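Local structure of lysine cyclodeaminase (Streptomyces pristinaespiralis, 5YU3) at residues R20-I28 with T152-V160; M1-V11 with A107-L116. The protein catalyses the NAD-dependent cyclodeamination of L-lysine to L-pipecolic acid with release of ammonia, and also recognises L-ornithine and L-2,4-diaminobutyric acid. One frame throughout, in Å; residues are numbered along the deposited sequence.

Interaction 1: residues R20-I28 with T152-V160; sequences RDELMRRII and TQLHALSLV
The imidazole of His155 meets the first turn of helix 20-39 with its edge. His155 NE2 donates to Asp21 OD1 at 2.7 Å, with an N-H...O angle of 159°, and the carboxylate is turned only 32° from the ring plane. The neighbouring His155 CE1 lies 3.4 Å from the carbonyl oxygen Arg20 O, also near the ring plane, while Met24 CB approaches obliquely. Phe185 meets the same ring edge-to-face, and Tyr341 of the second subunit also meets it. The other flat group, the Arg25 guanidinium, carries Leu159 CD2 over one face, toward its rim, 3.6 Å from Arg25 NH2.

Between these two groups the helices cross steeply, and Met24 is the knob, seated among Thr152, His155, Ala156 and Leu159. With CG anti to the backbone N (chi1 178°), Met24 CG lies 3.6 Å from Leu159 CD1, and the bends beyond it bring Met24 CE to 3.8 Å from Ala156 CB. A flexible thioether suits this hole, and the small alanine lets it come close. Farther along, Ile28 CD1 and Val160 CG1 meet tip to tip at 4.2 Å.

Helix 148-160 follows the first strand of what is probably a Rossmann-type NAD-binding domain, so the contact joins that domain to the N-terminal helices. A leucine in place of His155 would probably leave Asp21 OD1 without its donor and Tyr341 OH of the second subunit without its bond to ND1. With both nitrogens engaged, the imidazole is probably held against rotation, and the carboxylate would be expected to keep the proton on NE2.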
ATOM      1  N   ARG A  20      21.572  14.877 -14.592  1.00 16.95           N
ATOM      2  CA  ARG A  20      21.024  15.181 -13.265  1.00 16.80           C
ATOM      3  C   ARG A  20      20.389  16.565 -13.219  1.00 16.74           C
ATOM      4  O   ARG A  20      19.301  16.739 -12.654  1.00 14.92           O
ATOM      5  CB  ARG A  20      22.108  15.082 -12.200  1.00 15.71           C
ATOM      6  CG  ARG A  20      22.716  13.706 -12.035  1.00 18.84           C
ATOM      7  CD  ARG A  20      23.827  13.743 -10.991  1.00 16.34           C
ATOM      8  NE  ARG A  20      24.584  12.491 -10.936  1.00 14.70           N
ATOM      9  CZ  ARG A  20      25.800  12.387 -10.419  1.00 20.81           C
ATOM     10  NH1 ARG A  20      26.387  13.461  -9.912  1.00 22.29           N
ATOM     11  NH2 ARG A  20      26.435  11.219 -10.427  1.00 20.98           N
ATOM     12  N   ASP A  21      21.065  17.573 -13.780  1.00 14.65           N
ATOM     13  CA  ASP A  21      20.552  18.939 -13.686  1.00 16.11           C
ATOM     14  C   ASP A  21      19.210  19.064 -14.389  1.00 19.46           C
ATOM     15  O   ASP A  21      18.240  19.604 -13.834  1.00 18.07           O
ATOM     16  CB  ASP A  21      21.543  19.934 -14.293  1.00 19.07           C
ATOM     17  CG  ASP A  21      22.758  20.184 -13.414  1.00 21.24           C
ATOM     18  OD1 ASP A  21      22.837  19.651 -12.288  1.00 17.80           O
ATOM     19  OD2 ASP A  21      23.662  20.917 -13.884  1.00 22.38           O
ATOM     20  N   GLU A  22      19.137  18.575 -15.627  1.00 15.73           N
ATOM     21  CA  GLU A  22      17.906  18.725 -16.383  1.00 17.91           C
ATOM     22  C   GLU A  22      16.777  17.896 -15.779  1.00 16.18           C
ATOM     23  O   GLU A  22      15.625  18.350 -15.726  1.00 18.20           O
ATOM     24  CB  GLU A  22      18.138  18.337 -17.841  1.00 18.56           C
ATOM     25  CG  GLU A  22      16.837  18.135 -18.594  1.00 22.63           C
ATOM     26  CD  GLU A  22      16.116  19.430 -18.890  1.00 28.90           C
ATOM     27  OE1 GLU A  22      16.704  20.512 -18.651  1.00 34.43           O
ATOM     28  OE2 GLU A  22      14.958  19.369 -19.369  1.00 33.59           O
ATOM     29  N   LEU A  23      17.085  16.686 -15.304  1.00 15.18           N
ATOM     30  CA  LEU A  23      16.036  15.858 -14.713  1.00 13.91           C
ATOM     31  C   LEU A  23      15.510  16.483 -13.423  1.00 17.73           C
ATOM     32  O   LEU A  23      14.301  16.471 -13.170  1.00 17.33           O
ATOM     33  CB  LEU A  23      16.557  14.446 -14.453  1.00 14.83           C
ATOM     34  CG  LEU A  23      15.528  13.446 -13.915  1.00 17.80           C
ATOM     35  CD1 LEU A  23      14.412  13.177 -14.930  1.00 19.25           C
ATOM     36  CD2 LEU A  23      16.230  12.157 -13.504  1.00 19.05           C
ATOM     37  N   MET A  24      16.401  17.049 -12.612  1.00 13.94           N
ATOM     38  CA  MET A  24      15.955  17.747 -11.409  1.00 16.24           C
ATOM     39  C   MET A  24      15.115  18.970 -11.768  1.00 16.48           C
ATOM     40  O   MET A  24      14.073  19.212 -11.152  1.00 17.06           O
ATOM     41  CB  MET A  24      17.158  18.134 -10.545  1.00 14.13           C
ATOM     42  CG  MET A  24      16.793  18.914  -9.262  1.00 14.53           C
ATOM     43  SD  MET A  24      15.759  17.970  -8.102  1.00 16.06           S
ATOM     44  CE  MET A  24      16.981  17.124  -7.125  1.00 12.38           C
ATOM     45  N   ARG A  25      15.527  19.728 -12.793  1.00 15.72           N
ATOM     46  CA  ARG A  25      14.752  20.893 -13.211  1.00 16.93           C
ATOM     47  C   ARG A  25      13.366  20.495 -13.705  1.00 19.67           C
ATOM     48  O   ARG A  25      12.380  21.190 -13.417  1.00 17.63           O
ATOM     49  CB  ARG A  25      15.493  21.672 -14.298  1.00 20.00           C
ATOM     50  CG  ARG A  25      16.623  22.552 -13.742  1.00 26.10           C
ATOM     51  CD  ARG A  25      17.081  23.609 -14.741  1.00 31.37           C
ATOM     52  NE  ARG A  25      18.141  24.453 -14.190  1.00 40.67           N
ATOM     53  CZ  ARG A  25      19.439  24.207 -14.349  1.00 41.14           C
ATOM     54  NH1 ARG A  25      19.827  23.143 -15.053  1.00 35.54           N
ATOM     55  NH2 ARG A  25      20.346  25.020 -13.813  1.00 40.67           N
ATOM     56  N   ARG A  26      13.266  19.386 -14.452  1.00 17.60           N
ATOM     57  CA  ARG A  26      11.953  18.921 -14.892  1.00 18.18           C
ATOM     58  C   ARG A  26      11.050  18.637 -13.702  1.00 18.49           C
ATOM     59  O   ARG A  26       9.867  18.995 -13.718  1.00 17.92           O
ATOM     60  CB  ARG A  26      12.069  17.662 -15.754  1.00 17.99           C
ATOM     61  CG  ARG A  26      12.688  17.893 -17.117  1.00 21.81           C
ATOM     62  CD  ARG A  26      12.618  16.625 -17.989  1.00 23.70           C
ATOM     63  NE  ARG A  26      13.480  16.747 -19.162  1.00 22.13           N
ATOM     64  CZ  ARG A  26      13.677  15.780 -20.050  1.00 29.19           C
ATOM     65  NH1 ARG A  26      13.079  14.598 -19.899  1.00 28.63           N
ATOM     66  NH2 ARG A  26      14.481  15.991 -21.089  1.00 30.38           N
ATOM     67  N   ILE A  27      11.590  17.997 -12.663  1.00 17.63           N
ATOM     68  CA  ILE A  27      10.766  17.649 -11.508  1.00 17.93           C
ATOM     69  C   ILE A  27      10.413  18.897 -10.702  1.00 19.49           C
ATOM     70  O   ILE A  27       9.282  19.032 -10.216  1.00 16.13           O
ATOM     71  CB  ILE A  27      11.466  16.573 -10.656  1.00 16.32           C
ATOM     72  CG1 ILE A  27      11.541  15.266 -11.468  1.00 16.01           C
ATOM     73  CG2 ILE A  27      10.706  16.317  -9.345  1.00 16.47           C
ATOM     74  CD1 ILE A  27      12.457  14.208 -10.882  1.00 17.12           C
ATOM     75  N   ILE A  28      11.357  19.837 -10.564  1.00 17.39           N
ATOM     76  CA  ILE A  28      11.028  21.118  -9.939  1.00 15.74           C
ATOM     77  C   ILE A  28       9.876  21.794 -10.680  1.00 18.21           C
ATOM     78  O   ILE A  28       8.905  22.253 -10.065  1.00 17.85           O
ATOM     79  CB  ILE A  28      12.268  22.028  -9.881  1.00 16.33           C
ATOM     80  CG1 ILE A  28      13.277  21.496  -8.857  1.00 15.56           C
ATOM     81  CG2 ILE A  28      11.851  23.486  -9.578  1.00 18.23           C
ATOM     82  CD1 ILE A  28      14.657  22.157  -8.957  1.00 17.39           C
ATOM     83  N   THR A 152      20.582  15.599  -2.580  1.00 15.19           N
ATOM     84  CA  THR A 152      19.651  16.251  -3.490  1.00 14.55           C
ATOM     85  C   THR A 152      19.111  17.565  -2.940  1.00 12.86           C
ATOM     86  O   THR A 152      18.651  18.396  -3.729  1.00 15.41           O
ATOM     87  CB  THR A 152      18.485  15.326  -3.854  1.00 15.48           C
ATOM     88  OG1 THR A 152      17.948  14.740  -2.666  1.00 16.22           O
ATOM     89  CG2 THR A 152      18.963  14.208  -4.812  1.00 16.45           C
ATOM     90  N   GLN A 153      19.158  17.777  -1.616  1.00 15.53           N
ATOM     91  CA  GLN A 153      18.876  19.107  -1.083  1.00 16.87           C
ATOM     92  C   GLN A 153      19.866  20.117  -1.647  1.00 16.08           C
ATOM     93  O   GLN A 153      19.472  21.155  -2.190  1.00 14.47           O
ATOM     94  CB  GLN A 153      18.934  19.105   0.451  1.00 14.09           C
ATOM     95  CG  GLN A 153      17.829  18.290   1.144  1.00 15.88           C
ATOM     96  CD  GLN A 153      16.457  18.893   0.939  1.00 16.67           C
ATOM     97  OE1 GLN A 153      16.231  20.070   1.243  1.00 14.89           O
ATOM     98  NE2 GLN A 153      15.528  18.095   0.401  1.00 14.88           N
ATOM     99  N   LEU A 154      21.163  19.817  -1.530  1.00 16.35           N
ATOM    100  CA  LEU A 154      22.183  20.709  -2.075  1.00 15.59           C
ATOM    101  C   LEU A 154      22.028  20.857  -3.587  1.00 16.29           C
ATOM    102  O   LEU A 154      22.060  21.972  -4.117  1.00 14.53           O
ATOM    103  CB  LEU A 154      23.577  20.188  -1.720  1.00 15.60           C
ATOM    104  CG  LEU A 154      24.706  20.867  -2.512  1.00 19.71           C
ATOM    105  CD1 LEU A 154      24.705  22.367  -2.259  1.00 21.51           C
ATOM    106  CD2 LEU A 154      26.036  20.283  -2.140  1.00 24.42           C
ATOM    107  N   HIS A 155      21.796  19.749  -4.293  1.00 14.02           N
ATOM    108  CA  HIS A 155      21.718  19.825  -5.746  1.00 13.61           C
ATOM    109  C   HIS A 155      20.541  20.687  -6.189  1.00 15.01           C
ATOM    110  O   HIS A 155      20.711  21.640  -6.959  1.00 14.02           O
ATOM    111  CB  HIS A 155      21.625  18.419  -6.345  1.00 14.92           C
ATOM    112  CG  HIS A 155      21.526  18.423  -7.837  1.00 17.87           C
ATOM    113  ND1 HIS A 155      20.803  17.485  -8.545  1.00 16.93           N
ATOM    114  CD2 HIS A 155      22.059  19.265  -8.755  1.00 17.43           C
ATOM    115  CE1 HIS A 155      20.904  17.747  -9.837  1.00 17.75           C
ATOM    116  NE2 HIS A 155      21.656  18.824  -9.992  1.00 15.66           N
ATOM    117  N   ALA A 156      19.333  20.382  -5.694  1.00 13.93           N
ATOM    118  CA  ALA A 156      18.155  21.154  -6.095  1.00 16.57           C
ATOM    119  C   ALA A 156      18.301  22.632  -5.737  1.00 13.82           C
ATOM    120  O   ALA A 156      17.985  23.511  -6.544  1.00 14.05           O
ATOM    121  CB  ALA A 156      16.897  20.579  -5.441  1.00 14.09           C
ATOM    122  N   LEU A 157      18.740  22.927  -4.511  1.00 16.05           N
ATOM    123  CA  LEU A 157      18.833  24.328  -4.111  1.00 14.83           C
ATOM    124  C   LEU A 157      19.867  25.074  -4.942  1.00 16.39           C
ATOM    125  O   LEU A 157      19.670  26.255  -5.256  1.00 16.75           O
ATOM    126  CB  LEU A 157      19.153  24.436  -2.617  1.00 15.41           C
ATOM    127  CG  LEU A 157      17.991  23.935  -1.754  1.00 15.41           C
ATOM    128  CD1 LEU A 157      18.421  23.785  -0.296  1.00 17.60           C
ATOM    129  CD2 LEU A 157      16.781  24.850  -1.890  1.00 17.47           C
ATOM    130  N   SER A 158      20.952  24.397  -5.334  1.00 17.74           N
ATOM    131  CA  SER A 158      21.962  25.036  -6.175  1.00 17.64           C
ATOM    132  C   SER A 158      21.427  25.389  -7.558  1.00 20.78           C
ATOM    133  O   SER A 158      22.019  26.240  -8.231  1.00 20.25           O
ATOM    134  CB  SER A 158      23.208  24.144  -6.298  1.00 17.37           C
ATOM    135  OG  SER A 158      23.013  23.102  -7.258  1.00 18.53           O
ATOM    136  N   LEU A 159      20.316  24.776  -8.000  1.00 16.59           N
ATOM    137  CA  LEU A 159      19.747  25.140  -9.291  1.00 17.41           C
ATOM    138  C   LEU A 159      18.809  26.328  -9.212  1.00 18.97           C
ATOM    139  O   LEU A 159      18.494  26.915 -10.254  1.00 20.76           O
ATOM    140  CB  LEU A 159      18.977  23.960  -9.915  1.00 17.29           C
ATOM    141  CG  LEU A 159      19.767  22.661 -10.075  1.00 19.95           C
ATOM    142  CD1 LEU A 159      18.851  21.576 -10.600  1.00 20.68           C
ATOM    143  CD2 LEU A 159      20.967  22.837 -11.005  1.00 22.05           C
ATOM    144  N   VAL A 160      18.324  26.684  -8.022  1.00 17.06           N
ATOM    145  CA  VAL A 160      17.360  27.771  -7.901  1.00 18.57           C
ATOM    146  C   VAL A 160      17.897  28.960  -7.116  1.00 17.08           C
ATOM    147  O   VAL A 160      17.254  30.025  -7.126  1.00 20.03           O
ATOM    148  CB  VAL A 160      16.034  27.277  -7.281  1.00 21.50           C
ATOM    149  CG1 VAL A 160      15.412  26.181  -8.175  1.00 20.28           C
ATOM    150  CG2 VAL A 160      16.268  26.745  -5.892  1.00 17.62           C
TER

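Interaction 2: residues M1-V11 with A107-L116; sequences METWVLGRRDV and ALTALMDGVL
Thr3 lies obliquely across Leu108, its methyl and hydroxyl both against the leucine side chain. With OG1 placed anti to the carbonyl carbon (chi1 -63°), Thr3 OG1 donates to Leu108 O at 2.8 Å, from above the carbonyl plane. Threonine suits the spot because one branch bonds while Thr3 CG2 packs 3.8 Å from Leu108 CG. Trp4 and Ala110 stand side by side, but only the beta carbons of their side chains come near each other; the indole leads away onto helix 305-321 and gives its NE1 to Leu324 O.

Strand 3-6 runs parallel to strand 108-113 within the mixed sheet. Trp4 N bonds to Thr109 O at 2.9 Å, Leu111 N to Trp4 O at 3.0 Å, and Leu6 N to Leu111 O. Thr109 and Ala110 together face Arg100 on the next strand, a classic beta bulge. Val5 and Leu111 point to one face, where Leu111 packs on Leu111 of the second subunit; Trp4, Leu6, Ala110 and Met112 point to the other, where Trp4 and Met112 pack on helix 305-321.

On that second face Leu6 CB rests 3.9 Å from Met112 CB. Beyond the strands, Val11 crosses Met112 at about a right angle, Val11 CG2 lying 3.9 Å from Met112 CE, and its other branch slides past Leu116 in the opposite direction, Val11 CG1 3.7 Å from Leu116 CD2. Asp113 caps the helix holding Leu116: OD1 accepts from Val115 N and OD2 from Leu116 N, while OD1 also takes His332 N of the second subunit.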
ATOM      1  N   MET A   1      -2.405  -7.668 -21.769  1.00 36.54           N
ATOM      2  CA  MET A   1      -1.925  -6.624 -20.866  1.00 34.91           C
ATOM      3  C   MET A   1      -0.767  -7.108 -19.998  1.00 34.14           C
ATOM      4  O   MET A   1      -0.833  -8.173 -19.385  1.00 28.92           O
ATOM      5  CB  MET A   1      -3.056  -6.131 -19.969  1.00 35.31           C
ATOM      6  CG  MET A   1      -4.254  -5.579 -20.720  1.00 45.94           C
ATOM      7  SD  MET A   1      -5.554  -5.068 -19.574  1.00 55.63           S
ATOM      8  CE  MET A   1      -4.648  -3.949 -18.508  1.00 39.43           C
ATOM      9  N   GLU A   2       0.306  -6.331 -19.945  1.00 28.09           N
ATOM     10  CA  GLU A   2       1.423  -6.664 -19.078  1.00 24.99           C
ATOM     11  C   GLU A   2       1.870  -5.412 -18.344  1.00 27.56           C
ATOM     12  O   GLU A   2       1.646  -4.286 -18.805  1.00 27.55           O
ATOM     13  CB  GLU A   2       2.592  -7.262 -19.862  1.00 23.74           C
ATOM     14  CG  GLU A   2       2.279  -8.593 -20.533  1.00 29.05           C
ATOM     15  CD  GLU A   2       3.416  -9.061 -21.416  1.00 32.34           C
ATOM     16  OE1 GLU A   2       3.813  -8.291 -22.312  1.00 35.24           O
ATOM     17  OE2 GLU A   2       3.919 -10.186 -21.206  1.00 41.37           O
ATOM     18  N   THR A   3       2.495  -5.621 -17.192  1.00 20.18           N
ATOM     19  CA  THR A   3       2.999  -4.514 -16.399  1.00 19.58           C
ATOM     20  C   THR A   3       4.287  -3.987 -17.013  1.00 21.56           C
ATOM     21  O   THR A   3       5.181  -4.764 -17.364  1.00 22.14           O
ATOM     22  CB  THR A   3       3.240  -4.961 -14.959  1.00 20.72           C
ATOM     23  OG1 THR A   3       2.001  -5.365 -14.367  1.00 21.75           O
ATOM     24  CG2 THR A   3       3.821  -3.828 -14.129  1.00 21.17           C
ATOM     25  N   TRP A   4       4.383  -2.668 -17.138  1.00 21.04           N
ATOM     26  CA  TRP A   4       5.613  -2.022 -17.585  1.00 18.32           C
ATOM     27  C   TRP A   4       6.530  -1.880 -16.378  1.00 22.76           C
ATOM     28  O   TRP A   4       6.218  -1.134 -15.444  1.00 19.34           O
ATOM     29  CB  TRP A   4       5.273  -0.668 -18.193  1.00 23.43           C
ATOM     30  CG  TRP A   4       6.406   0.095 -18.811  1.00 23.07           C
ATOM     31  CD1 TRP A   4       7.617  -0.389 -19.217  1.00 23.42           C
ATOM     32  CD2 TRP A   4       6.410   1.496 -19.099  1.00 22.27           C
ATOM     33  NE1 TRP A   4       8.378   0.638 -19.745  1.00 22.39           N
ATOM     34  CE2 TRP A   4       7.661   1.804 -19.672  1.00 20.23           C
ATOM     35  CE3 TRP A   4       5.480   2.526 -18.909  1.00 20.53           C
ATOM     36  CZ2 TRP A   4       7.999   3.092 -20.075  1.00 20.92           C
ATOM     37  CZ3 TRP A   4       5.821   3.813 -19.303  1.00 23.53           C
ATOM     38  CH2 TRP A   4       7.071   4.081 -19.884  1.00 19.74           C
ATOM     39  N   VAL A   5       7.639  -2.614 -16.365  1.00 21.38           N
ATOM     40  CA  VAL A   5       8.593  -2.566 -15.259  1.00 17.54           C
ATOM     41  C   VAL A   5       9.809  -1.785 -15.725  1.00 23.94           C
ATOM     42  O   VAL A   5      10.437  -2.144 -16.727  1.00 22.50           O
ATOM     43  CB  VAL A   5       9.000  -3.965 -14.776  1.00 20.93           C
ATOM     44  CG1 VAL A   5      10.050  -3.858 -13.684  1.00 23.42           C
ATOM     45  CG2 VAL A   5       7.787  -4.728 -14.256  1.00 20.09           C
ATOM     46  N   LEU A   6      10.152  -0.731 -14.993  1.00 20.49           N
ATOM     47  CA  LEU A   6      11.418  -0.035 -15.191  1.00 20.46           C
ATOM     48  C   LEU A   6      12.436  -0.620 -14.218  1.00 24.05           C
ATOM     49  O   LEU A   6      12.354  -0.379 -13.013  1.00 27.06           O
ATOM     50  CB  LEU A   6      11.247   1.465 -14.972  1.00 17.64           C
ATOM     51  CG  LEU A   6      10.326   2.219 -15.926  1.00 25.17           C
ATOM     52  CD1 LEU A   6      10.442   3.715 -15.671  1.00 26.52           C
ATOM     53  CD2 LEU A   6      10.661   1.886 -17.379  1.00 23.32           C
ATOM     54  N   GLY A   7      13.392  -1.394 -14.728  1.00 25.38           N
ATOM     55  CA  GLY A   7      14.452  -1.877 -13.869  1.00 25.49           C
ATOM     56  C   GLY A   7      15.338  -0.744 -13.380  1.00 24.12           C
ATOM     57  O   GLY A   7      15.322   0.369 -13.914  1.00 22.80           O
ATOM     58  N   ARG A   8      16.119  -1.034 -12.331  1.00 19.38           N
ATOM     59  CA  ARG A   8      17.124  -0.075 -11.865  1.00 21.76           C
ATOM     60  C   ARG A   8      18.017   0.384 -13.016  1.00 19.94           C
ATOM     61  O   ARG A   8      18.464   1.539 -13.046  1.00 18.87           O
ATOM     62  CB  ARG A   8      17.977  -0.694 -10.745  1.00 20.87           C
ATOM     63  CG  ARG A   8      18.699  -1.988 -11.133  1.00 21.93           C
ATOM     64  CD  ARG A   8      19.651  -2.513 -10.043  1.00 28.51           C
ATOM     65  NE  ARG A   8      18.941  -2.807  -8.799  1.00 30.14           N
ATOM     66  CZ  ARG A   8      18.998  -3.960  -8.131  1.00 34.41           C
ATOM     67  NH1 ARG A   8      19.741  -4.970  -8.576  1.00 31.06           N
ATOM     68  NH2 ARG A   8      18.302  -4.098  -7.008  1.00 27.21           N
ATOM     69  N   ARG A   9      18.286  -0.507 -13.969  1.00 20.50           N
ATOM     70  CA  ARG A   9      19.092  -0.143 -15.129  1.00 21.17           C
ATOM     71  C   ARG A   9      18.377   0.899 -15.982  1.00 20.53           C
ATOM     72  O   ARG A   9      18.992   1.877 -16.426  1.00 21.36           O
ATOM     73  CB  ARG A   9      19.414  -1.405 -15.936  1.00 22.23           C
ATOM     74  CG  ARG A   9      19.820  -1.158 -17.376  1.00 28.23           C
ATOM     75  CD  ARG A   9      21.271  -0.732 -17.473  1.00 30.80           C
ATOM     76  NE  ARG A   9      21.709  -0.607 -18.865  1.00 30.26           N
ATOM     77  CZ  ARG A   9      22.881  -0.093 -19.227  1.00 31.27           C
ATOM     78  NH1 ARG A   9      23.729   0.333 -18.298  1.00 33.57           N
ATOM     79  NH2 ARG A   9      23.206  -0.005 -20.510  1.00 24.14           N
ATOM     80  N   ASP A  10      17.064   0.739 -16.173  1.00 19.45           N
ATOM     81  CA  ASP A  10      16.304   1.705 -16.957  1.00 18.31           C
ATOM     82  C   ASP A  10      16.269   3.068 -16.276  1.00 20.52           C
ATOM     83  O   ASP A  10      16.419   4.100 -16.937  1.00 17.73           O
ATOM     84  CB  ASP A  10      14.888   1.186 -17.189  1.00 19.58           C
ATOM     85  CG  ASP A  10      14.872  -0.141 -17.927  1.00 26.08           C
ATOM     86  OD1 ASP A  10      15.362  -0.191 -19.070  1.00 26.64           O
ATOM     87  OD2 ASP A  10      14.374  -1.133 -17.360  1.00 25.03           O
ATOM     88  N   VAL A  11      16.058   3.098 -14.957  1.00 19.28           N
ATOM     89  CA  VAL A  11      16.090   4.372 -14.247  1.00 18.48           C
ATOM     90  C   VAL A  11      17.468   5.015 -14.370  1.00 19.31           C
ATOM     91  O   VAL A  11      17.586   6.222 -14.616  1.00 18.65           O
ATOM     92  CB  VAL A  11      15.673   4.175 -12.777  1.00 21.41           C
ATOM     93  CG1 VAL A  11      15.975   5.412 -11.973  1.00 21.28           C
ATOM     94  CG2 VAL A  11      14.176   3.833 -12.708  1.00 20.36           C
ATOM     95  N   ALA A 107      -5.834  -2.597 -12.852  1.00 16.10           N
ATOM     96  CA  ALA A 107      -4.663  -3.386 -13.213  1.00 19.75           C
ATOM     97  C   ALA A 107      -3.367  -2.646 -12.898  1.00 17.61           C
ATOM     98  O   ALA A 107      -3.271  -1.430 -13.078  1.00 18.50           O
ATOM     99  CB  ALA A 107      -4.703  -3.749 -14.696  1.00 18.01           C
ATOM    100  N   LEU A 108      -2.359  -3.395 -12.458  1.00 18.11           N
ATOM    101  CA  LEU A 108      -1.016  -2.845 -12.255  1.00 18.42           C
ATOM    102  C   LEU A 108      -0.386  -2.532 -13.613  1.00 19.37           C
ATOM    103  O   LEU A 108      -0.087  -3.447 -14.384  1.00 18.90           O
ATOM    104  CB  LEU A 108      -0.168  -3.845 -11.471  1.00 17.92           C
ATOM    105  CG  LEU A 108       1.321  -3.531 -11.312  1.00 19.03           C
ATOM    106  CD1 LEU A 108       1.487  -2.289 -10.435  1.00 18.93           C
ATOM    107  CD2 LEU A 108       2.098  -4.717 -10.723  1.00 18.30           C
ATOM    108  N   THR A 109      -0.180  -1.246 -13.922  1.00 18.22           N
ATOM    109  CA  THR A 109       0.314  -0.868 -15.247  1.00 18.80           C
ATOM    110  C   THR A 109       1.797  -0.518 -15.281  1.00 21.13           C
ATOM    111  O   THR A 109       2.424  -0.652 -16.338  1.00 18.67           O
ATOM    112  CB  THR A 109      -0.473   0.320 -15.818  1.00 20.06           C
ATOM    113  OG1 THR A 109      -0.386   1.443 -14.931  1.00 22.22           O
ATOM    114  CG2 THR A 109      -1.956  -0.044 -16.048  1.00 19.47           C
ATOM    115  N   ALA A 110       2.380  -0.069 -14.173  1.00 16.14           N
ATOM    116  CA  ALA A 110       3.778   0.334 -14.192  1.00 18.12           C
ATOM    117  C   ALA A 110       4.363   0.226 -12.791  1.00 20.17           C
ATOM    118  O   ALA A 110       3.658   0.402 -11.789  1.00 18.21           O
ATOM    119  CB  ALA A 110       3.932   1.758 -14.744  1.00 19.34           C
ATOM    120  N   LEU A 111       5.660  -0.083 -12.737  1.00 17.42           N
ATOM    121  CA  LEU A 111       6.376  -0.284 -11.482  1.00 17.90           C
ATOM    122  C   LEU A 111       7.824   0.158 -11.661  1.00 20.61           C
ATOM    123  O   LEU A 111       8.456  -0.227 -12.646  1.00 18.89           O
ATOM    124  CB  LEU A 111       6.317  -1.763 -11.073  1.00 18.96           C
ATOM    125  CG  LEU A 111       7.145  -2.175  -9.861  1.00 19.43           C
ATOM    126  CD1 LEU A 111       6.613  -1.479  -8.621  1.00 18.93           C
ATOM    127  CD2 LEU A 111       7.091  -3.689  -9.698  1.00 24.27           C
ATOM    128  N   MET A 112       8.358   0.932 -10.708  1.00 19.51           N
ATOM    129  CA  MET A 112       9.730   1.427 -10.831  1.00 16.93           C
ATOM    130  C   MET A 112      10.353   1.648  -9.460  1.00 18.63           C
ATOM    131  O   MET A 112       9.669   1.676  -8.430  1.00 15.76           O
ATOM    132  CB  MET A 112       9.787   2.740 -11.633  1.00 17.25           C
ATOM    133  CG  MET A 112       9.053   3.904 -10.959  1.00 18.54           C
ATOM    134  SD  MET A 112       9.291   5.481 -11.813  1.00 22.09           S
ATOM    135  CE  MET A 112      11.011   5.804 -11.425  1.00 20.51           C
ATOM    136  N   ASP A 113      11.679   1.811  -9.470  1.00 16.56           N
ATOM    137  CA  ASP A 113      12.432   2.192  -8.276  1.00 17.83           C
ATOM    138  C   ASP A 113      11.860   3.454  -7.645  1.00 18.43           C
ATOM    139  O   ASP A 113      11.428   4.380  -8.341  1.00 16.76           O
ATOM    140  CB  ASP A 113      13.897   2.453  -8.644  1.00 16.70           C
ATOM    141  CG  ASP A 113      14.665   3.126  -7.520  1.00 16.20           C
ATOM    142  OD1 ASP A 113      14.784   2.502  -6.448  1.00 17.24           O
ATOM    143  OD2 ASP A 113      15.155   4.265  -7.710  1.00 19.99           O
ATOM    144  N   GLY A 114      11.907   3.508  -6.310  1.00 17.70           N
ATOM    145  CA  GLY A 114      11.533   4.709  -5.584  1.00 17.78           C
ATOM    146  C   GLY A 114      12.681   5.406  -4.871  1.00 17.99           C
ATOM    147  O   GLY A 114      12.488   6.497  -4.327  1.00 17.85           O
ATOM    148  N   VAL A 115      13.879   4.811  -4.868  1.00 16.40           N
ATOM    149  CA  VAL A 115      15.009   5.402  -4.138  1.00 16.61           C
ATOM    150  C   VAL A 115      15.445   6.718  -4.782  1.00 17.64           C
ATOM    151  O   VAL A 115      15.478   7.772  -4.126  1.00 17.31           O
ATOM    152  CB  VAL A 115      16.186   4.413  -4.055  1.00 16.23           C
ATOM    153  CG1 VAL A 115      17.409   5.099  -3.430  1.00 19.80           C
ATOM    154  CG2 VAL A 115      15.807   3.181  -3.249  1.00 18.10           C
ATOM    155  N   LEU A 116      15.820   6.674  -6.069  1.00 16.76           N
ATOM    156  CA  LEU A 116      16.242   7.898  -6.751  1.00 17.23           C
ATOM    157  C   LEU A 116      15.096   8.902  -6.837  1.00 18.88           C
ATOM    158  O   LEU A 116      15.272  10.085  -6.531  1.00 15.37           O
ATOM    159  CB  LEU A 116      16.779   7.579  -8.151  1.00 16.95           C
ATOM    160  CG  LEU A 116      17.192   8.794  -8.992  1.00 20.21           C
ATOM    161  CD1 LEU A 116      18.288   9.587  -8.295  1.00 20.92           C
ATOM    162  CD2 LEU A 116      17.632   8.357 -10.408  1.00 21.89           C
TER
HETATM  163  O   HOH W   1       1.251  -0.833 -18.875  1.00 37.25           O

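In the fold
From the N terminus the chain runs through strand 3-6 and helix 8-18 into helix 20-39, so the first partners of both contacts are made early. Interaction 2 closes first, when strand 108-113 returns beside strand 3-6, with 95 residues between segments 1-11 and 107-116. Interaction 1 closes later, when helix 148-160 reaches back to residues 20-28. The two loops therefore cross: each starts before the other has closed. Interaction 2 knits the mixed sheet and interaction 1 joins the N-terminal helices to the parallel-sheet domain. Helix 115-133, which continues residues 107-116, also packs on helix 20-39. The centres lie about 23 Å apart, and both contacts touch the second subunit.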